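Local coordinates for protein aromatic-ring-hydroxylating dioxygenase beta subunit (Catenulispora acidiphila, PDB 6P77) that is of unknown function but adopts an NTF2-like, SnoaL-type fold and may have dioxygenase activity, at residues S91-D96 / D119-G124. Numbering follows the deposited sequence.
Sequences SAVQAD and DVLVRG
V93 lays its CG1 methyl alongside the base of the L121 side chain, 3.6 Å from L121 CB, the two residues running side by side in the same direction off the sheet. With chi1 at 57°, CG1 of V93 sits between its own backbone N and carbonyl carbon, which brings this branch rather than CG2 against the leucine. L121 then reaches along the neighbouring strand with CD1, which lies 4.0 Å from V93 CG1 and 4.1 Å from A95 CB and so bridges the two residues. Beneath this apolar row, V93 and L121 form an antiparallel hydrogen-bonded pair: V93 N gives its hydrogen to L121 O at 2.8 Å, in the carbonyl plane, and L121 N returns the bond to V93 O in a nearly straight line (168° at the hydrogen). A95 and D119 repeat the pattern two residues on, with A95 N 2.8 Å from D119 O and the donor tilted 19° out of the carbonyl plane. Between these pairs, Q94 faces V120 as a non-hydrogen-bonded pair, and the CA of V120 approaches V93 O at 3.4 Å in a CA-H...O contact. On the face of Q94 and V120 the packing is sparser; A92 CB meets V122 CG1 at 3.9 Å. The opposite face, bearing V93, A95, D119 and L121, is buried, and helix 2-23 packs on it through L7 against V93 and V11 and H14 against L121. Strands 92-105 and 108-123 form a hairpin within the curved sheet of the NTF2-like fold. D119 places a carboxylate beside the apolar side chains of A95 and L121, where its OD2 takes a salt bridge from R134 and a hydrogen bond from Q15; these bonds help to fix the carboxylate's rotation and compensate its burial.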
loop_
_atom_site.group_PDB
_atom_site.type_symbol
_atom_site.label_atom_id
_atom_site.label_comp_id
_atom_site.label_asym_id
_atom_site.label_seq_id
_atom_site.Cartn_x
_atom_site.Cartn_y
_atom_site.Cartn_z
ATOM N N SER A 91 14.870 22.196 0.354
ATOM C CA SER A 91 14.291 22.123 -0.992
ATOM C C SER A 91 14.434 20.788 -1.753
ATOM O O SER A 91 13.909 20.669 -2.861
ATOM C CB SER A 91 14.891 23.220 -1.866
ATOM O OG SER A 91 16.284 23.004 -2.039
ATOM N N ALA A 92 15.195 19.829 -1.195
ATOM C CA ALA A 92 15.139 18.443 -1.627
ATOM C C ALA A 92 14.588 17.592 -0.491
ATOM O O ALA A 92 14.875 17.823 0.671
ATOM C CB ALA A 92 16.502 17.928 -2.089
ATOM N N VAL A 93 13.781 16.596 -0.851
ATOM C CA VAL A 93 13.209 15.660 0.098
ATOM C C VAL A 93 13.671 14.235 -0.242
ATOM O O VAL A 93 13.726 13.814 -1.397
ATOM C CB VAL A 93 11.661 15.784 0.204
ATOM C CG1 VAL A 93 10.976 15.587 -1.137
ATOM C CG2 VAL A 93 11.105 14.774 1.185
ATOM N N GLN A 94 14.035 13.492 0.801
ATOM C CA GLN A 94 14.402 12.105 0.688
ATOM C C GLN A 94 13.181 11.273 1.032
ATOM O O GLN A 94 12.461 11.583 1.944
ATOM C CB GLN A 94 15.542 11.824 1.632
ATOM C CG GLN A 94 15.886 10.377 1.803
ATOM C CD GLN A 94 17.080 10.226 2.703
ATOM O OE1 GLN A 94 18.183 10.688 2.363
ATOM N NE2 GLN A 94 16.876 9.595 3.861
ATOM N N ALA A 95 12.973 10.194 0.281
ATOM C CA ALA A 95 11.857 9.295 0.461
ATOM C C ALA A 95 12.360 7.848 0.506
ATOM O O ALA A 95 12.869 7.330 -0.499
ATOM C CB ALA A 95 10.884 9.472 -0.700
ATOM N N ASP A 96 12.140 7.195 1.654
ATOM C CA ASP A 96 12.350 5.769 1.844
ATOM C C ASP A 96 11.043 4.994 1.808
ATOM O O ASP A 96 10.052 5.400 2.400
ATOM C CB ASP A 96 13.043 5.521 3.170
ATOM C CG ASP A 96 14.484 5.875 3.127
ATOM O OD1 ASP A 96 14.992 6.254 2.049
ATOM O OD2 ASP A 96 15.120 5.795 4.179
ATOM N N ASP A 119 14.413 7.462 -2.874
ATOM C CA ASP A 119 14.225 8.518 -3.863
ATOM C C ASP A 119 14.671 9.833 -3.263
ATOM O O ASP A 119 14.495 10.069 -2.077
ATOM C CB ASP A 119 12.737 8.730 -4.227
ATOM C CG ASP A 119 12.185 7.696 -5.220
ATOM O OD1 ASP A 119 12.957 6.826 -5.706
ATOM O OD2 ASP A 119 10.945 7.752 -5.488
ATOM N N VAL A 120 15.215 10.713 -4.108
ATOM C CA VAL A 120 15.462 12.083 -3.739
ATOM C C VAL A 120 14.644 12.903 -4.705
ATOM O O VAL A 120 14.767 12.736 -5.902
ATOM C CB VAL A 120 16.966 12.458 -3.767
ATOM C CG1 VAL A 120 17.181 13.939 -3.489
ATOM C CG2 VAL A 120 17.721 11.635 -2.738
ATOM N N LEU A 121 13.799 13.785 -4.152
ATOM C CA LEU A 121 12.851 14.560 -4.913
ATOM C C LEU A 121 13.174 16.045 -4.767
ATOM O O LEU A 121 13.543 16.506 -3.678
ATOM C CB LEU A 121 11.432 14.272 -4.428
ATOM C CG LEU A 121 11.004 12.800 -4.541
ATOM C CD1 LEU A 121 10.065 12.397 -3.440
ATOM C CD2 LEU A 121 10.343 12.527 -5.853
ATOM N N VAL A 122 13.020 16.780 -5.875
ATOM C CA VAL A 122 13.114 18.218 -5.905
ATOM C C VAL A 122 11.907 18.757 -6.648
ATOM O O VAL A 122 11.120 18.032 -7.202
ATOM C CB VAL A 122 14.423 18.695 -6.599
ATOM C CG1 VAL A 122 15.654 18.160 -5.886
ATOM C CG2 VAL A 122 14.436 18.287 -8.070
ATOM N N ARG A 123 11.767 20.075 -6.624
ATOM C CA ARG A 123 10.684 20.777 -7.310
ATOM C C ARG A 123 11.227 21.472 -8.572
ATOM O O ARG A 123 12.196 22.209 -8.488
ATOM C CB ARG A 123 10.099 21.783 -6.332
ATOM C CG ARG A 123 8.624 21.946 -6.490
ATOM C CD ARG A 123 8.043 22.710 -5.338
ATOM N NE ARG A 123 7.733 21.892 -4.175
ATOM C CZ ARG A 123 6.693 21.070 -4.068
ATOM N NH1 ARG A 123 5.860 20.833 -5.094
ATOM N NH2 ARG A 123 6.506 20.450 -2.916
ATOM N N GLY A 124 10.628 21.169 -9.731
ATOM C CA GLY A 124 10.956 21.775 -11.005
ATOM C C GLY A 124 10.442 23.204 -11.125
ATOM O O GLY A 124 9.697 23.669 -10.257
#